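Long-range contacts in 16S rRNA methyltransferase (Streptomyces sp. DSM 40477, PDB 3MQ2), which methylates the N1 position of adenine 1408 in 16S rRNA with S-adenosyl-L-methionine as donor, conferring resistance to aminoglycosides such as kanamycin, neomycin and apramycin: residues V104-G109 with A139-A144; Y183-E188 with R204-V209. All blocks are in the same frame, centred on the assembly; numbering follows the deposited sequence.

Interaction 1. Residues V104-G109 with A139-A144. With SAH (S-adenosyl-L-homocysteine), chain C.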
loop_
_atom_site.group_PDB
_atom_site.type_symbol
_atom_site.label_atom_id
_atom_site.label_comp_id
_atom_site.label_asym_id
_atom_site.label_seq_id
_atom_site.Cartn_x
_atom_site.Cartn_y
_atom_site.Cartn_z
ATOM N N VAL A 104 1.701 -1.493 -1.480
ATOM C CA VAL A 104 1.791 -2.036 -0.128
ATOM C C VAL A 104 3.217 -1.795 0.326
ATOM O O VAL A 104 4.139 -2.478 -0.135
ATOM C CB VAL A 104 1.517 -3.548 -0.083
ATOM C CG1 VAL A 104 1.623 -4.065 1.381
ATOM C CG2 VAL A 104 0.135 -3.863 -0.656
ATOM N N LEU A 105 3.414 -0.820 1.208
ATOM C CA LEU A 105 4.778 -0.386 1.518
ATOM C C LEU A 105 5.175 -0.736 2.944
ATOM O O LEU A 105 4.497 -0.366 3.888
ATOM C CB LEU A 105 4.934 1.121 1.291
ATOM C CG LEU A 105 4.500 1.683 -0.064
ATOM C CD1 LEU A 105 4.882 3.155 -0.157
ATOM C CD2 LEU A 105 5.132 0.903 -1.200
ATOM N N MET A 106 6.284 -1.449 3.090
ATOM C CA MET A 106 6.809 -1.822 4.410
ATOM C C MET A 106 5.794 -2.517 5.308
ATOM O O MET A 106 5.655 -2.145 6.471
ATOM C CB MET A 106 7.342 -0.585 5.154
ATOM C CG MET A 106 7.925 0.476 4.265
ATOM S SD MET A 106 9.401 -0.172 3.480
ATOM C CE MET A 106 10.513 -0.155 4.884
ATOM N N PRO A 107 5.105 -3.548 4.795
ATOM C CA PRO A 107 4.081 -4.184 5.627
ATOM C C PRO A 107 4.681 -4.952 6.797
ATOM O O PRO A 107 5.824 -5.422 6.730
ATOM C CB PRO A 107 3.405 -5.156 4.654
ATOM C CG PRO A 107 4.508 -5.516 3.692
ATOM C CD PRO A 107 5.234 -4.210 3.482
ATOM N N TRP A 108 3.904 -5.065 7.868
ATOM C CA TRP A 108 4.201 -6.020 8.927
ATOM C C TRP A 108 2.890 -6.637 9.397
ATOM O O TRP A 108 1.819 -6.267 8.906
ATOM C CB TRP A 108 4.993 -5.380 10.084
ATOM C CG TRP A 108 4.339 -4.224 10.812
ATOM C CD1 TRP A 108 4.436 -2.893 10.504
ATOM C CD2 TRP A 108 3.531 -4.306 11.992
ATOM N NE1 TRP A 108 3.721 -2.144 11.423
ATOM C CE2 TRP A 108 3.154 -2.992 12.337
ATOM C CE3 TRP A 108 3.092 -5.367 12.793
ATOM C CZ2 TRP A 108 2.352 -2.708 13.448
ATOM C CZ3 TRP A 108 2.285 -5.083 13.896
ATOM C CH2 TRP A 108 1.934 -3.762 14.214
ATOM N N GLY A 109 2.973 -7.586 10.322
ATOM C CA GLY A 109 1.768 -8.228 10.821
ATOM C C GLY A 109 1.105 -9.070 9.750
ATOM O O GLY A 109 1.777 -9.636 8.893
ATOM N N ALA A 139 6.610 -3.252 -1.362
ATOM C CA ALA A 139 7.975 -2.937 -0.957
ATOM C C ALA A 139 8.209 -3.618 0.374
ATOM O O ALA A 139 7.687 -3.186 1.408
ATOM C CB ALA A 139 8.173 -1.448 -0.851
ATOM N N LEU A 140 8.959 -4.713 0.341
ATOM C CA LEU A 140 9.177 -5.496 1.550
ATOM C C LEU A 140 10.269 -4.867 2.399
ATOM O O LEU A 140 11.341 -4.550 1.901
ATOM C CB LEU A 140 9.591 -6.921 1.201
ATOM C CG LEU A 140 8.568 -7.793 0.489
ATOM C CD1 LEU A 140 9.167 -9.164 0.231
ATOM C CD2 LEU A 140 7.273 -7.905 1.306
ATOM N N ASN A 141 9.977 -4.683 3.684
ATOM C CA ASN A 141 10.996 -4.279 4.646
ATOM C C ASN A 141 11.761 -5.528 5.046
ATOM O O ASN A 141 11.230 -6.393 5.750
ATOM C CB ASN A 141 10.325 -3.660 5.872
ATOM C CG ASN A 141 11.326 -3.168 6.908
ATOM O OD1 ASN A 141 12.518 -3.472 6.844
ATOM N ND2 ASN A 141 10.830 -2.411 7.890
ATOM N N LEU A 142 13.003 -5.632 4.585
ATOM C CA LEU A 142 13.788 -6.837 4.790
ATOM C C LEU A 142 14.169 -7.037 6.269
ATOM O O LEU A 142 14.586 -8.121 6.670
ATOM C CB LEU A 142 15.014 -6.824 3.868
ATOM C CG LEU A 142 14.689 -6.840 2.371
ATOM C CD1 LEU A 142 15.915 -6.469 1.541
ATOM C CD2 LEU A 142 14.131 -8.196 1.939
ATOM N N HIS A 143 13.963 -6.011 7.093
ATOM C CA HIS A 143 14.258 -6.155 8.512
ATOM C C HIS A 143 13.294 -7.104 9.210
ATOM O O HIS A 143 13.527 -7.503 10.352
ATOM C CB HIS A 143 14.345 -4.789 9.206
ATOM C CG HIS A 143 15.527 -3.996 8.764
ATOM N ND1 HIS A 143 16.699 -3.937 9.490
ATOM C CD2 HIS A 143 15.747 -3.278 7.635
ATOM C CE1 HIS A 143 17.580 -3.198 8.838
ATOM N NE2 HIS A 143 17.029 -2.796 7.705
ATOM N N ALA A 144 12.236 -7.495 8.505
ATOM C CA ALA A 144 11.341 -8.523 9.013
ATOM C C ALA A 144 12.085 -9.851 9.109
ATOM O O ALA A 144 11.566 -10.820 9.655
ATOM C CB ALA A 144 10.103 -8.658 8.104
HETATM N N SAH C . 3.094 1.964 4.531
HETATM C CA SAH C . 3.279 2.848 5.669
HETATM C CB SAH C . 3.106 2.095 6.987
HETATM C CG SAH C . 3.811 0.744 7.037
HETATM S SD SAH C . 3.879 0.093 8.725
HETATM C C SAH C . 4.659 3.472 5.596
HETATM O O SAH C . 5.005 4.343 6.395
HETATM O OXT SAH C . 5.451 3.101 4.730
HETATM C "C5'" SAH C . 2.676 -1.161 8.213
HETATM C "C4'" SAH C . 1.242 -0.671 8.373
HETATM O "O4'" SAH C . 0.360 -1.683 7.936
HETATM C "C3'" SAH C . 0.866 -0.375 9.827
HETATM O "O3'" SAH C . 0.306 0.912 9.905
HETATM C "C2'" SAH C . -0.210 -1.373 10.197
HETATM O "O2'" SAH C . -1.225 -0.769 10.977
HETATM C "C1'" SAH C . -0.730 -1.778 8.833
HETATM N N9 SAH C . -1.280 -3.138 8.772
HETATM C C8 SAH C . -0.719 -4.319 9.182
HETATM N N7 SAH C . -1.599 -5.321 8.904
HETATM C C5 SAH C . -2.696 -4.773 8.319
HETATM C C6 SAH C . -3.881 -5.311 7.836
HETATM N N6 SAH C . -4.110 -6.620 7.897
HETATM N N1 SAH C . -4.817 -4.469 7.282
HETATM C C2 SAH C . -4.594 -3.110 7.206
HETATM N N3 SAH C . -3.424 -2.573 7.693
HETATM C C4 SAH C . -2.499 -3.405 8.229
HETATM O O HOH W 1 7.893 -5.979 4.998
#
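Two neighbouring parallel strands of the methyltransferase sheet, 99-105 and 134-141, come together at their C-terminal ends, where Leu105 pairs with Ala139 and the first strand turns aside to line the cofactor pocket. Both backbone groups of Ala139 face strand 99-105: its N gives a hydrogen bond of 2.9 Å to Val104 O, and its O receives Met106 N at 2.8 Å, the donor lying in the carbonyl plane. Beside the second bond, Pro107 CD rests 3.4 Å from Ala139 O. On the sheet face that carries both side chains, Leu105 CD2 packs against Ala139 CB at 3.9 Å.

Beyond the paired residues the two segments diverge, and Met106, with both phi and psi positive, begins the turn. Its side chain, bent at chi2 and chi3 (-66° and -73°), brings CE to 3.6 Å from Asn141 CB, with the Asn141 amide carbon almost as near; Trp196 and Leu200 of helix 196-200 also touch this methionine. Asn141 in turn folds its amide back into an Asx turn, OD1 accepting His143 N from above the carbonyl plane. A water closes the gap between the diverging backbones, donating to Pro107 O and accepting from Asn141 N.

Leu105 O, the last carbonyl of the strand, points away from strand 134-141 and accepts a hydrogen bond of 2.8 Å from the amino N of S-adenosyl-L-homocysteine. Further on, Trp108 CD1 lies 3.4 Å from the ligand C5', the indole approaching obliquely. Cofactor binding by the loop that follows the fourth strand, at the C-terminal ends of the parallel strands, is typical of the Rossmann-like class I methyltransferase fold.

Interaction 2. Residues Y183-E188 with R204-V209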
loop_
_atom_site.group_PDB
_atom_site.type_symbol
_atom_site.label_atom_id
_atom_site.label_comp_id
_atom_site.label_asym_id
_atom_site.label_seq_id
_atom_site.Cartn_x
_atom_site.Cartn_y
_atom_site.Cartn_z
ATOM N N TYR A 183 16.246 -4.739 -5.298
ATOM C CA TYR A 183 16.537 -3.974 -4.104
ATOM C C TYR A 183 16.378 -2.489 -4.408
ATOM O O TYR A 183 16.692 -2.028 -5.519
ATOM C CB TYR A 183 17.968 -4.230 -3.649
ATOM C CG TYR A 183 18.238 -5.594 -3.063
ATOM C CD1 TYR A 183 17.521 -6.064 -1.969
ATOM C CD2 TYR A 183 19.244 -6.397 -3.585
ATOM C CE1 TYR A 183 17.790 -7.310 -1.422
ATOM C CE2 TYR A 183 19.523 -7.638 -3.043
ATOM C CZ TYR A 183 18.799 -8.089 -1.960
ATOM O OH TYR A 183 19.078 -9.322 -1.424
ATOM N N LEU A 184 15.875 -1.744 -3.427
ATOM C CA LEU A 184 15.803 -0.294 -3.520
ATOM C C LEU A 184 16.902 0.312 -2.666
ATOM O O LEU A 184 17.093 -0.096 -1.516
ATOM C CB LEU A 184 14.452 0.220 -3.013
ATOM C CG LEU A 184 13.203 -0.123 -3.816
ATOM C CD1 LEU A 184 12.062 0.705 -3.258
ATOM C CD2 LEU A 184 13.410 0.154 -5.297
ATOM N N GLU A 185 17.628 1.276 -3.228
ATOM C CA GLU A 185 18.594 2.046 -2.440
ATOM C C GLU A 185 17.849 2.827 -1.370
ATOM O O GLU A 185 16.676 3.155 -1.545
ATOM C CB GLU A 185 19.319 3.047 -3.332
ATOM C CG GLU A 185 20.105 2.422 -4.439
ATOM C CD GLU A 185 21.446 1.901 -3.969
ATOM O OE1 GLU A 185 21.776 2.082 -2.780
ATOM O OE2 GLU A 185 22.168 1.313 -4.798
ATOM N N PRO A 186 18.521 3.126 -0.251
ATOM C CA PRO A 186 17.895 3.905 0.824
ATOM C C PRO A 186 17.328 5.224 0.311
ATOM O O PRO A 186 16.286 5.670 0.805
ATOM C CB PRO A 186 19.064 4.161 1.784
ATOM C CG PRO A 186 19.923 2.961 1.607
ATOM C CD PRO A 186 19.857 2.639 0.133
ATOM N N GLU A 187 17.997 5.839 -0.661
ATOM C CA GLU A 187 17.492 7.078 -1.242
ATOM C C GLU A 187 16.188 6.867 -2.018
ATOM O O GLU A 187 15.334 7.757 -2.055
ATOM C CB GLU A 187 18.559 7.758 -2.112
ATOM C CG GLU A 187 19.746 8.280 -1.318
ATOM C CD GLU A 187 20.680 7.169 -0.858
ATOM O OE1 GLU A 187 20.656 6.077 -1.467
ATOM O OE2 GLU A 187 21.441 7.394 0.108
ATOM N N GLU A 188 16.033 5.687 -2.617
ATOM C CA GLU A 188 14.813 5.356 -3.359
ATOM C C GLU A 188 13.656 5.105 -2.400
ATOM O O GLU A 188 12.520 5.523 -2.646
ATOM C CB GLU A 188 15.041 4.146 -4.280
ATOM C CG GLU A 188 15.961 4.454 -5.461
ATOM C CD GLU A 188 16.297 3.237 -6.310
ATOM O OE1 GLU A 188 16.232 3.344 -7.554
ATOM O OE2 GLU A 188 16.652 2.183 -5.744
ATOM N N ARG A 204 22.707 -0.053 8.919
ATOM C CA ARG A 204 24.025 -0.190 8.329
ATOM C C ARG A 204 24.006 -1.227 7.207
ATOM O O ARG A 204 25.039 -1.511 6.604
ATOM C CB ARG A 204 25.042 -0.589 9.396
ATOM C CG ARG A 204 25.254 0.466 10.476
ATOM C CD ARG A 204 26.266 1.512 10.023
ATOM N NE ARG A 204 25.635 2.788 9.716
ATOM C CZ ARG A 204 26.287 3.855 9.268
ATOM N NH1 ARG A 204 27.596 3.804 9.064
ATOM N NH2 ARG A 204 25.625 4.976 9.017
ATOM N N ASP A 205 22.827 -1.780 6.922
ATOM C CA ASP A 205 22.710 -2.773 5.862
ATOM C C ASP A 205 22.840 -2.131 4.480
ATOM O O ASP A 205 22.537 -0.956 4.304
ATOM C CB ASP A 205 21.399 -3.567 5.992
ATOM C CG ASP A 205 21.341 -4.360 7.290
ATOM O OD1 ASP A 205 22.413 -4.786 7.773
ATOM O OD2 ASP A 205 20.236 -4.549 7.839
ATOM N N ARG A 206 23.286 -2.908 3.503
ATOM C CA ARG A 206 23.418 -2.398 2.140
ATOM C C ARG A 206 22.071 -1.948 1.592
ATOM O O ARG A 206 21.956 -0.857 1.042
ATOM C CB ARG A 206 24.034 -3.452 1.216
ATOM C CG ARG A 206 24.229 -2.967 -0.222
ATOM C CD ARG A 206 25.150 -1.744 -0.302
ATOM N NE ARG A 206 25.209 -1.242 -1.674
ATOM C CZ ARG A 206 24.328 -0.394 -2.196
ATOM N NH1 ARG A 206 23.316 0.067 -1.457
ATOM N NH2 ARG A 206 24.446 -0.011 -3.460
ATOM N N PHE A 207 21.062 -2.806 1.742
ATOM C CA PHE A 207 19.700 -2.493 1.340
ATOM C C PHE A 207 18.758 -2.890 2.454
ATOM O O PHE A 207 18.998 -3.871 3.156
ATOM C CB PHE A 207 19.297 -3.281 0.100
ATOM C CG PHE A 207 20.070 -2.923 -1.126
ATOM C CD1 PHE A 207 19.905 -1.689 -1.731
ATOM C CD2 PHE A 207 20.931 -3.844 -1.697
ATOM C CE1 PHE A 207 20.622 -1.367 -2.886
ATOM C CE2 PHE A 207 21.642 -3.535 -2.853
ATOM C CZ PHE A 207 21.475 -2.292 -3.445
ATOM N N ASP A 208 17.672 -2.140 2.586
ATOM C CA ASP A 208 16.663 -2.426 3.593
ATOM C C ASP A 208 15.365 -2.907 2.982
ATOM O O ASP A 208 14.520 -3.437 3.690
ATOM C CB ASP A 208 16.353 -1.165 4.385
ATOM C CG ASP A 208 17.565 -0.617 5.077
ATOM O OD1 ASP A 208 18.273 -1.423 5.705
ATOM O OD2 ASP A 208 17.802 0.603 4.993
ATOM N N VAL A 209 15.199 -2.698 1.677
ATOM C CA VAL A 209 13.901 -2.918 1.041
ATOM C C VAL A 209 14.053 -3.670 -0.272
ATOM O O VAL A 209 14.979 -3.410 -1.046
ATOM C CB VAL A 209 13.202 -1.575 0.777
ATOM C CG1 VAL A 209 11.946 -1.759 -0.081
ATOM C CG2 VAL A 209 12.861 -0.882 2.092
HETATM O O HOH W 2 17.157 0.167 1.238
#
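Phe207 reaches across to Tyr183, Leu184 and Glu185, one face to the tyrosine and the CD1/CE1 side to the other two. Starting at the backbone, its CB lies 3.9 Å from Tyr183 CD1. With CG beside the backbone N, the ring then slides under the tyrosine: CG is 3.5 Å from Tyr183 CB, a methylene that sits over the ring centre in a CH-pi contact. CD2 comes equally close to Tyr183 CG. The two rings are nearly parallel, 7° between their planes, but so far offset that they barely overlap. On the other branch CD1 approaches Leu184 O obliquely, and CE1 meets Glu185 CD at 3.5 Å, the carboxylate standing at the ring edge. CZ, the tip, lies over one face of the Arg206 guanidinium, whose NH1, offset toward the phenyl rim, covers the face opposite Tyr183 CB.

Arg206 grips the Glu185 carboxylate end-on in a salt bridge that fixes the guanidinium's rotation: NH2 uses the syn lone pair of OE2 at 3.0 Å, and NH1 meets OE1 at 2.9 Å on the syn side but 30° out of the carboxylate plane. The contact lies where the last two strands, 176-184 and 209-216, meet; 209-216 is inserted antiparallel between 134-141 and the edge strand 176-184, giving the 3-2-1-4-5-7-6 order of the class I methyltransferase fold. Glu185 is the N-cap of helix 186-191, and its N is bonded to Glu188 OE2, the N3 side-chain half of a capping box.

Nearer the sheet, Leu184 N donates to Val209 O in an almost straight bond of 3.0 Å, and Leu184 CD1 packs on Val209 CG1. A water donates to Leu184 O and accepts from Asp208 N.

Overall arrangement
Both interactions reach the seven-stranded sheet, their centres about 13 Å apart; strand 209-216, which begins in interaction 2, lies between strand 134-141 of interaction 1 and strand 176-184. They meet directly: His143 NE2 is probably hydrogen-bonded to Asp208 OD1 at 2.7 Å, and Leu142 N to Asp208 O at 2.8 Å, so that the end of 139-144 is tied to the 204-209 loop. Val209 CG1 also packs 3.5 Å from Leu140 O. Interaction 1 supplies part of the S-adenosyl-L-homocysteine pocket itself, whereas interaction 2 lies farther out at the surface; the side chain of Val209 is about 9 Å from the ligand, and the side chains of Met106 and Val209 are about 4 Å apart.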